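Local coordinates for protein serine protease (Nocardiopsis alba, PDB 2OUA) that probably cleaves peptide bonds as a serine endopeptidase of the chymotrypsin-like S1 family, this chain being the protease domain of a longer precursor, at residues A1-M11 against T41-F52; F19-F30 against G67-V77. One frame throughout, in Å; residues are numbered along the deposited sequence.

Interaction 1. Residues A1-M11 against T41-F52; sequences ADIIGGLAYTM and TQVSIGNGRGVF
Tyr9 lies over the hairpin formed by 42-45 and 48-52, its ring flanked by Val43 and Phe52. Its CG sits between its own backbone N and carbonyl carbon (chi1 69°), which brings the ring obliquely against the valine, CD1 3.6 Å from Val43 CG1. Farther out, the long axis of the tyrosine crosses that of Phe52 at about a right angle, and Tyr9 OH stops 3.6 Å from Phe52 CZ; the hydroxyl is hydrogen-bonded instead with Thr32 OG1, outside the two segments. Tyr9 CB also rests on Ile45 CB. The isoleucine stretches on, CG1 anti to its backbone N (chi1 172°), until CD1 approaches Ile3 CD1 and Leu7 CB.

One antiparallel backbone bridge joins the strands: Thr10 N gives to Ser44 O at 2.8 Å, and Ser44 N returns the bond to Thr10 O at 2.9 Å. Beyond it, Met11 CB packs on Thr41 CG2 at 3.7 Å. At the other end the chain terminus meets the type II' turn 45-48, where Ala1 N donates to an in-plane lone pair of Asn47 OD1 at 2.8 Å.

In this N-terminal barrel of a chymotrypsin-like protease, the chemistry is thus divided: an apolar middle, backbone pairing beside it, and a partly exposed terminal amine, probably charged, held by a neutral amide oxygen and more weakly by a water.

Interaction 2. Residues F19-F30 against G67-V77; sequences FAATNASGQPGF and GTSNFTLTNLV
Leu73 pushes into the hairpin made by strands 19-22 and 28-30, and here the packing is tightest. With CG beside its backbone N and anti to the carbonyl carbon (chi1 -54°), the leucine spreads its two methyls over different parts of the hairpin: CD1 is squeezed to 3.4 Å from Thr22 CG2, closer than usual for two carbons, while CD2 lies 3.4 Å from Gly29 O. Between the branches CG meets Pro28 CB at 3.7 Å, and Ala20 CB fits beside CD2.

Phe71 takes up the next place along. Its ring edge receives Gly29 CA, one face is covered by Gly67 CA of its own segment, and its CE2 reaches Phe30 CE2 at 3.7 Å. The two rings are nearly parallel, planes at 11°, yet they meet rim to rim without stacking. Strand 28-32 pairs antiparallel with 62-69 in the N-terminal barrel of this chymotrypsin-like fold, and Gly67 N to Pro28 O, 2.7 Å and nearly straight, belongs to that pairing; residues 70-77 then swing back across the 19-30 hairpin.

Toward Val77 the contact thins. Strands 19-22 and 72-74 run at 118° to each other, and a water bridges the backbones, accepting from Ala20 N and donating to Leu76 O; past it, Phe19 CE2 touches Val77 CG2 at 3.9 Å. At the opposite end the tip of the type I turn, Ala24 to Gly26, is exposed and lies away from residues 67-77, the turn's shape held within the hairpin by Asn23 OD1, which accepts from Gln27 N.

Interactions 1 and 2 interleave along the chain and adjoin in space, their centres 10 Å apart. Strand 2-5 runs parallel to 72-74, with Ile3 N 2.7 Å from Thr72 O, probably a hydrogen bond; strands 48-56 and 62-69 are antiparallel neighbours, Arg49 O lying 2.7 Å from Thr68 N, again probably a hydrogen bond. The rings of Tyr9 and Phe30 meet at about 50°, joining the two apolar clusters. Interaction 1 is nearer the predicted charge-relay residues: the Tyr9 side chain is about 7 Å from that of Ser143 and about 10 Å from the bound sulfonyl fluoride inhibitor, whereas the Phe30 side chain is about 11 Å from that of Ser143. Neither contact includes a residue of that triad.

Interaction 1. Residues A1-M11 against T41-F52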
loop_
_atom_site.group_PDB
_atom_site.type_symbol
_atom_site.label_atom_id
_atom_site.label_comp_id
_atom_site.label_asym_id
_atom_site.label_seq_id
_atom_site.Cartn_x
_atom_site.Cartn_y
_atom_site.Cartn_z
ATOM N N ALA A 1 6.261 -16.605 5.537
ATOM C CA ALA A 1 5.678 -16.011 4.296
ATOM C C ALA A 1 6.488 -14.787 3.895
ATOM O O ALA A 1 6.792 -13.938 4.732
ATOM C CB ALA A 1 4.218 -15.617 4.539
ATOM N N ASP A 2 6.847 -14.695 2.618
ATOM C CA ASP A 2 7.619 -13.550 2.154
ATOM C C ASP A 2 6.715 -12.334 2.010
ATOM O O ASP A 2 5.719 -12.373 1.288
ATOM C CB ASP A 2 8.289 -13.843 0.809
ATOM C CG ASP A 2 9.425 -14.845 0.925
ATOM O OD1 ASP A 2 9.935 -15.047 2.047
ATOM O OD2 ASP A 2 9.819 -15.420 -0.116
ATOM N N ILE A 3 7.063 -11.256 2.704
ATOM C CA ILE A 3 6.280 -10.029 2.640
ATOM C C ILE A 3 6.728 -9.258 1.402
ATOM O O ILE A 3 7.793 -8.635 1.384
ATOM C CB ILE A 3 6.487 -9.179 3.907
ATOM C CG1 ILE A 3 6.158 -10.027 5.143
ATOM C CG2 ILE A 3 5.589 -7.946 3.871
ATOM C CD1 ILE A 3 4.766 -10.650 5.120
ATOM N N ILE A 4 5.896 -9.330 0.368
ATOM C CA ILE A 4 6.159 -8.696 -0.917
ATOM C C ILE A 4 5.025 -7.736 -1.251
ATOM O O ILE A 4 3.855 -8.069 -1.071
ATOM C CB ILE A 4 6.253 -9.773 -2.023
ATOM C CG1 ILE A 4 7.472 -10.664 -1.763
ATOM C CG2 ILE A 4 6.318 -9.125 -3.404
ATOM C CD1 ILE A 4 7.568 -11.854 -2.703
ATOM N N GLY A 5 5.376 -6.552 -1.743
ATOM C CA GLY A 5 4.360 -5.570 -2.089
ATOM C C GLY A 5 3.347 -6.076 -3.098
ATOM O O GLY A 5 3.700 -6.756 -4.058
ATOM N N GLY A 6 2.078 -5.751 -2.868
ATOM C CA GLY A 6 1.022 -6.153 -3.776
ATOM C C GLY A 6 0.361 -7.493 -3.499
ATOM O O GLY A 6 -0.699 -7.781 -4.057
ATOM N N LEU A 7 0.972 -8.317 -2.654
ATOM C CA LEU A 7 0.403 -9.625 -2.357
ATOM C C LEU A 7 -0.829 -9.529 -1.469
ATOM O O LEU A 7 -0.954 -8.625 -0.645
ATOM C CB LEU A 7 1.442 -10.532 -1.698
ATOM C CG LEU A 7 2.686 -10.865 -2.528
ATOM C CD1 LEU A 7 3.499 -11.928 -1.803
ATOM C CD2 LEU A 7 2.283 -11.362 -3.911
ATOM N N ALA A 8 -1.736 -10.479 -1.643
ATOM C CA ALA A 8 -2.965 -10.508 -0.871
ATOM C C ALA A 8 -2.761 -10.974 0.561
ATOM O O ALA A 8 -1.865 -11.769 0.852
ATOM C CB ALA A 8 -3.981 -11.421 -1.555
ATOM N N TYR A 9 -3.594 -10.449 1.454
ATOM C CA TYR A 9 -3.597 -10.850 2.854
ATOM C C TYR A 9 -5.061 -10.753 3.255
ATOM O O TYR A 9 -5.824 -10.001 2.649
ATOM C CB TYR A 9 -2.694 -9.951 3.718
ATOM C CG TYR A 9 -3.140 -8.520 3.924
ATOM C CD1 TYR A 9 -4.102 -8.193 4.882
ATOM C CD2 TYR A 9 -2.547 -7.483 3.209
ATOM C CE1 TYR A 9 -4.458 -6.857 5.124
ATOM C CE2 TYR A 9 -2.890 -6.157 3.440
ATOM C CZ TYR A 9 -3.841 -5.848 4.398
ATOM O OH TYR A 9 -4.162 -4.530 4.621
ATOM N N THR A 10 -5.473 -11.532 4.247
ATOM C CA THR A 10 -6.869 -11.519 4.649
ATOM C C THR A 10 -7.064 -11.142 6.106
ATOM O O THR A 10 -6.208 -11.406 6.949
ATOM C CB THR A 10 -7.522 -12.890 4.394
ATOM O OG1 THR A 10 -6.777 -13.905 5.074
ATOM C CG2 THR A 10 -7.535 -13.203 2.900
ATOM N N MET A 11 -8.208 -10.527 6.387
ATOM C CA MET A 11 -8.552 -10.085 7.731
ATOM C C MET A 11 -10.063 -9.935 7.830
ATOM O O MET A 11 -10.563 -9.017 8.480
ATOM C CB MET A 11 -7.887 -8.739 8.016
ATOM C CG MET A 11 -7.893 -7.769 6.830
ATOM S SD MET A 11 -9.494 -7.607 5.987
ATOM C CE MET A 11 -8.981 -6.835 4.455
ATOM N N THR A 41 -6.782 -5.698 14.558
ATOM C CA THR A 41 -7.269 -6.660 13.580
ATOM C C THR A 41 -6.193 -7.644 13.157
ATOM O O THR A 41 -5.064 -7.257 12.847
ATOM C CB THR A 41 -7.842 -5.951 12.344
ATOM O OG1 THR A 41 -9.024 -5.242 12.726
ATOM C CG2 THR A 41 -8.195 -6.954 11.257
ATOM N N GLN A 42 -6.564 -8.919 13.152
ATOM C CA GLN A 42 -5.666 -10.011 12.793
ATOM C C GLN A 42 -5.541 -10.191 11.287
ATOM O O GLN A 42 -6.521 -10.077 10.544
ATOM C CB GLN A 42 -6.158 -11.317 13.422
ATOM C CG GLN A 42 -6.128 -11.328 14.940
ATOM C CD GLN A 42 -4.721 -11.268 15.492
ATOM O OE1 GLN A 42 -3.868 -12.079 15.130
ATOM N NE2 GLN A 42 -4.470 -10.312 16.377
ATOM N N VAL A 43 -4.328 -10.502 10.849
ATOM C CA VAL A 43 -4.030 -10.687 9.437
ATOM C C VAL A 43 -3.410 -12.046 9.143
ATOM O O VAL A 43 -2.654 -12.583 9.952
ATOM C CB VAL A 43 -3.039 -9.601 8.948
ATOM C CG1 VAL A 43 -2.488 -9.965 7.577
ATOM C CG2 VAL A 43 -3.735 -8.249 8.904
ATOM N N SER A 44 -3.734 -12.584 7.973
ATOM C CA SER A 44 -3.184 -13.853 7.510
ATOM C C SER A 44 -2.658 -13.671 6.094
ATOM O O SER A 44 -3.345 -13.118 5.230
ATOM C CB SER A 44 -4.246 -14.956 7.504
ATOM O OG SER A 44 -4.494 -15.442 8.810
ATOM N N ILE A 45 -1.426 -14.111 5.868
ATOM C CA ILE A 45 -0.813 -14.050 4.548
ATOM C C ILE A 45 0.066 -15.288 4.432
ATOM O O ILE A 45 1.121 -15.382 5.062
ATOM C CB ILE A 45 0.025 -12.759 4.352
ATOM C CG1 ILE A 45 0.789 -12.844 3.031
ATOM C CG2 ILE A 45 0.958 -12.541 5.527
ATOM C CD1 ILE A 45 1.431 -11.536 2.613
ATOM N N GLY A 46 -0.385 -16.249 3.634
ATOM C CA GLY A 46 0.362 -17.483 3.499
ATOM C C GLY A 46 0.375 -18.110 4.879
ATOM O O GLY A 46 -0.656 -18.139 5.556
ATOM N N ASN A 47 1.531 -18.593 5.315
ATOM C CA ASN A 47 1.647 -19.204 6.634
ATOM C C ASN A 47 2.004 -18.115 7.641
ATOM O O ASN A 47 2.358 -18.399 8.786
ATOM C CB ASN A 47 2.737 -20.277 6.618
ATOM C CG ASN A 47 4.128 -19.694 6.460
ATOM O OD1 ASN A 47 4.299 -18.619 5.879
ATOM N ND2 ASN A 47 5.130 -20.404 6.963
ATOM N N GLY A 48 1.914 -16.864 7.202
ATOM C CA GLY A 48 2.238 -15.750 8.076
ATOM C C GLY A 48 1.033 -15.189 8.804
ATOM O O GLY A 48 -0.089 -15.253 8.306
ATOM N N ARG A 49 1.268 -14.640 9.992
ATOM C CA ARG A 49 0.205 -14.052 10.801
ATOM C C ARG A 49 0.664 -12.700 11.334
ATOM O O ARG A 49 1.825 -12.528 11.705
ATOM C CB ARG A 49 -0.143 -14.973 11.975
ATOM C CG ARG A 49 -0.649 -16.350 11.566
ATOM C CD ARG A 49 -2.058 -16.289 10.991
ATOM N NE ARG A 49 -2.542 -17.608 10.587
ATOM C CZ ARG A 49 -2.212 -18.215 9.448
ATOM N NH1 ARG A 49 -1.397 -17.626 8.582
ATOM N NH2 ARG A 49 -2.700 -19.420 9.176
ATOM N N GLY A 50 -0.252 -11.742 11.376
ATOM C CA GLY A 50 0.101 -10.424 11.863
ATOM C C GLY A 50 -1.081 -9.715 12.475
ATOM O O GLY A 50 -2.185 -10.261 12.527
ATOM N N VAL A 51 -0.853 -8.489 12.929
ATOM C CA VAL A 51 -1.904 -7.695 13.548
ATOM C C VAL A 51 -1.709 -6.222 13.224
ATOM O O VAL A 51 -0.577 -5.741 13.147
ATOM C CB VAL A 51 -1.888 -7.878 15.083
ATOM C CG1 VAL A 51 -0.524 -7.484 15.630
ATOM C CG2 VAL A 51 -2.978 -7.037 15.728
ATOM N N PHE A 52 -2.810 -5.507 13.018
ATOM C CA PHE A 52 -2.729 -4.079 12.738
ATOM C C PHE A 52 -2.256 -3.393 14.017
ATOM O O PHE A 52 -3.000 -3.304 14.999
ATOM C CB PHE A 52 -4.099 -3.521 12.321
ATOM C CG PHE A 52 -4.421 -3.718 10.864
ATOM C CD1 PHE A 52 -4.784 -4.966 10.373
ATOM C CD2 PHE A 52 -4.336 -2.646 9.975
ATOM C CE1 PHE A 52 -5.057 -5.153 9.014
ATOM C CE2 PHE A 52 -4.607 -2.822 8.612
ATOM C CZ PHE A 52 -4.967 -4.078 8.131
HETATM O O HOH W 1 7.964 -19.396 6.406
HETATM O O HOH W 2 -4.765 -15.725 3.708
#

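Interaction 2. Residues F19-F30 against G67-V77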
loop_
_atom_site.group_PDB
_atom_site.type_symbol
_atom_site.label_atom_id
_atom_site.label_comp_id
_atom_site.label_asym_id
_atom_site.label_seq_id
_atom_site.Cartn_x
_atom_site.Cartn_y
_atom_site.Cartn_z
ATOM N N PHE A 19 4.225 -2.122 1.573
ATOM C CA PHE A 19 5.673 -2.298 1.537
ATOM C C PHE A 19 6.165 -2.939 2.819
ATOM O O PHE A 19 5.701 -2.600 3.910
ATOM C CB PHE A 19 6.393 -0.954 1.371
ATOM C CG PHE A 19 6.092 -0.256 0.085
ATOM C CD1 PHE A 19 5.125 0.739 0.028
ATOM C CD2 PHE A 19 6.763 -0.608 -1.082
ATOM C CE1 PHE A 19 4.829 1.375 -1.170
ATOM C CE2 PHE A 19 6.472 0.021 -2.288
ATOM C CZ PHE A 19 5.505 1.014 -2.330
ATOM N N ALA A 20 7.101 -3.872 2.685
ATOM C CA ALA A 20 7.676 -4.524 3.852
ATOM C C ALA A 20 8.416 -3.439 4.627
ATOM O O ALA A 20 9.088 -2.590 4.033
ATOM C CB ALA A 20 8.652 -5.615 3.415
ATOM N N ALA A 21 8.286 -3.464 5.949
ATOM C CA ALA A 21 8.947 -2.484 6.805
ATOM C C ALA A 21 9.108 -3.037 8.221
ATOM O O ALA A 21 8.450 -4.002 8.597
ATOM C CB ALA A 21 8.134 -1.186 6.845
ATOM N N THR A 22 9.993 -2.418 8.999
ATOM C CA THR A 22 10.224 -2.832 10.375
ATOM C C THR A 22 9.855 -1.659 11.281
ATOM O O THR A 22 10.012 -0.503 10.887
ATOM C CB THR A 22 11.709 -3.209 10.609
ATOM O OG1 THR A 22 12.546 -2.082 10.316
ATOM C CG2 THR A 22 12.113 -4.360 9.705
ATOM N N ASN A 23 9.348 -1.938 12.479
ATOM C CA ASN A 23 8.993 -0.848 13.384
ATOM C C ASN A 23 10.184 -0.469 14.257
ATOM O O ASN A 23 11.272 -1.031 14.111
ATOM C CB ASN A 23 7.787 -1.217 14.260
ATOM C CG ASN A 23 8.054 -2.402 15.170
ATOM O OD1 ASN A 23 9.204 -2.734 15.461
ATOM N ND2 ASN A 23 6.983 -3.034 15.642
ATOM N N ALA A 24 9.976 0.486 15.158
ATOM C CA ALA A 24 11.032 0.969 16.042
ATOM C C ALA A 24 11.706 -0.125 16.871
ATOM O O ALA A 24 12.867 0.016 17.256
ATOM C CB ALA A 24 10.481 2.054 16.962
ATOM N N SER A 25 10.986 -1.207 17.149
ATOM C CA SER A 25 11.545 -2.309 17.928
ATOM C C SER A 25 12.252 -3.332 17.043
ATOM O O SER A 25 12.736 -4.356 17.527
ATOM C CB SER A 25 10.445 -3.009 18.732
ATOM O OG SER A 25 9.962 -2.178 19.774
ATOM N N GLY A 26 12.305 -3.054 15.743
ATOM C CA GLY A 26 12.960 -3.966 14.821
ATOM C C GLY A 26 12.089 -5.150 14.447
ATOM O O GLY A 26 12.575 -6.158 13.932
ATOM N N GLN A 27 10.792 -5.033 14.701
ATOM C CA GLN A 27 9.862 -6.108 14.391
ATOM C C GLN A 27 9.368 -5.961 12.951
ATOM O O GLN A 27 9.025 -4.861 12.513
ATOM C CB GLN A 27 8.704 -6.074 15.389
ATOM C CG GLN A 27 9.205 -6.042 16.827
ATOM C CD GLN A 27 8.112 -5.788 17.841
ATOM O OE1 GLN A 27 7.267 -4.912 17.656
ATOM N NE2 GLN A 27 8.132 -6.544 18.932
ATOM N N PRO A 28 9.332 -7.074 12.203
ATOM C CA PRO A 28 8.894 -7.102 10.805
ATOM C C PRO A 28 7.395 -6.919 10.611
ATOM O O PRO A 28 6.592 -7.340 11.440
ATOM C CB PRO A 28 9.369 -8.472 10.337
ATOM C CG PRO A 28 9.101 -9.312 11.547
ATOM C CD PRO A 28 9.628 -8.438 12.679
ATOM N N GLY A 29 7.030 -6.291 9.498
ATOM C CA GLY A 29 5.631 -6.063 9.191
ATOM C C GLY A 29 5.532 -5.390 7.841
ATOM O O GLY A 29 6.428 -5.536 7.006
ATOM N N PHE A 30 4.450 -4.655 7.607
ATOM C CA PHE A 30 4.299 -3.948 6.340
ATOM C C PHE A 30 3.269 -2.840 6.444
ATOM O O PHE A 30 2.328 -2.930 7.231
ATOM C CB PHE A 30 3.917 -4.927 5.215
ATOM C CG PHE A 30 2.606 -5.653 5.432
ATOM C CD1 PHE A 30 1.388 -5.014 5.203
ATOM C CD2 PHE A 30 2.599 -6.985 5.840
ATOM C CE1 PHE A 30 0.176 -5.694 5.372
ATOM C CE2 PHE A 30 1.390 -7.676 6.016
ATOM C CZ PHE A 30 0.176 -7.030 5.779
ATOM N N GLY A 67 4.121 -8.343 12.083
ATOM C CA GLY A 67 4.082 -9.791 11.992
ATOM C C GLY A 67 4.232 -10.425 13.360
ATOM O O GLY A 67 5.059 -9.990 14.159
ATOM N N THR A 68 3.425 -11.441 13.640
ATOM C CA THR A 68 3.501 -12.138 14.916
ATOM C C THR A 68 4.100 -13.523 14.684
ATOM O O THR A 68 4.631 -14.148 15.606
ATOM C CB THR A 68 2.115 -12.267 15.583
ATOM O OG1 THR A 68 1.195 -12.874 14.673
ATOM C CG2 THR A 68 1.595 -10.889 15.991
ATOM N N SER A 69 4.014 -14.001 13.444
ATOM C CA SER A 69 4.588 -15.295 13.103
ATOM C C SER A 69 4.818 -15.466 11.604
ATOM O O SER A 69 3.974 -15.105 10.780
ATOM C CB SER A 69 3.706 -16.439 13.622
ATOM O OG SER A 69 2.474 -16.505 12.933
ATOM N N ASN A 70 5.984 -16.009 11.272
ATOM C CA ASN A 70 6.377 -16.280 9.896
ATOM C C ASN A 70 6.327 -15.121 8.907
ATOM O O ASN A 70 5.753 -15.238 7.825
ATOM C CB ASN A 70 5.558 -17.449 9.352
ATOM C CG ASN A 70 5.741 -18.707 10.173
ATOM O OD1 ASN A 70 6.857 -19.047 10.559
ATOM N ND2 ASN A 70 4.645 -19.407 10.441
ATOM N N PHE A 71 6.933 -14.000 9.279
ATOM C CA PHE A 71 7.001 -12.846 8.394
ATOM C C PHE A 71 8.449 -12.711 7.932
ATOM O O PHE A 71 9.336 -12.458 8.744
ATOM C CB PHE A 71 6.582 -11.567 9.127
ATOM C CG PHE A 71 5.155 -11.151 8.880
ATOM C CD1 PHE A 71 4.128 -12.090 8.879
ATOM C CD2 PHE A 71 4.837 -9.811 8.686
ATOM C CE1 PHE A 71 2.802 -11.695 8.693
ATOM C CE2 PHE A 71 3.514 -9.407 8.499
ATOM C CZ PHE A 71 2.497 -10.349 8.503
ATOM N N THR A 72 8.685 -12.907 6.639
ATOM C CA THR A 72 10.029 -12.765 6.084
ATOM C C THR A 72 9.981 -11.562 5.151
ATOM O O THR A 72 9.308 -11.599 4.129
ATOM C CB THR A 72 10.446 -14.009 5.283
ATOM O OG1 THR A 72 10.527 -15.137 6.161
ATOM C CG2 THR A 72 11.801 -13.787 4.630
ATOM N N LEU A 73 10.695 -10.499 5.507
ATOM C CA LEU A 73 10.676 -9.286 4.698
ATOM C C LEU A 73 11.512 -9.362 3.430
ATOM O O LEU A 73 12.501 -10.096 3.359
ATOM C CB LEU A 73 11.138 -8.086 5.530
ATOM C CG LEU A 73 10.405 -7.827 6.852
ATOM C CD1 LEU A 73 10.886 -6.512 7.437
ATOM C CD2 LEU A 73 8.901 -7.783 6.626
ATOM N N THR A 74 11.090 -8.599 2.428
ATOM C CA THR A 74 11.790 -8.514 1.152
ATOM C C THR A 74 11.714 -7.056 0.732
ATOM O O THR A 74 10.965 -6.277 1.330
ATOM C CB THR A 74 11.114 -9.348 0.036
ATOM O OG1 THR A 74 9.941 -8.662 -0.432
ATOM C CG2 THR A 74 10.722 -10.728 0.550
ATOM N N ASN A 75 12.487 -6.677 -0.280
ATOM C CA ASN A 75 12.438 -5.308 -0.776
ATOM C C ASN A 75 11.822 -5.396 -2.169
ATOM O O ASN A 75 12.195 -4.663 -3.082
ATOM C CB ASN A 75 13.847 -4.698 -0.842
ATOM C CG ASN A 75 14.654 -5.208 -2.019
ATOM O OD1 ASN A 75 14.668 -6.404 -2.308
ATOM N ND2 ASN A 75 15.347 -4.297 -2.699
ATOM N N LEU A 76 10.860 -6.301 -2.310
ATOM C CA LEU A 76 10.198 -6.530 -3.586
ATOM C C LEU A 76 8.724 -6.133 -3.650
ATOM O O LEU A 76 8.034 -6.058 -2.634
ATOM C CB LEU A 76 10.306 -8.010 -3.963
ATOM C CG LEU A 76 11.695 -8.646 -3.974
ATOM C CD1 LEU A 76 11.566 -10.140 -4.267
ATOM C CD2 LEU A 76 12.566 -7.966 -5.016
ATOM N N VAL A 77 8.265 -5.905 -4.876
ATOM C CA VAL A 77 6.880 -5.572 -5.185
ATOM C C VAL A 77 6.544 -6.402 -6.422
ATOM O O VAL A 77 7.243 -6.319 -7.432
ATOM C CB VAL A 77 6.706 -4.071 -5.526
ATOM C CG1 VAL A 77 5.267 -3.802 -6.009
ATOM C CG2 VAL A 77 7.019 -3.225 -4.301
HETATM O O HOH W 3 8.137 -4.277 -0.091
#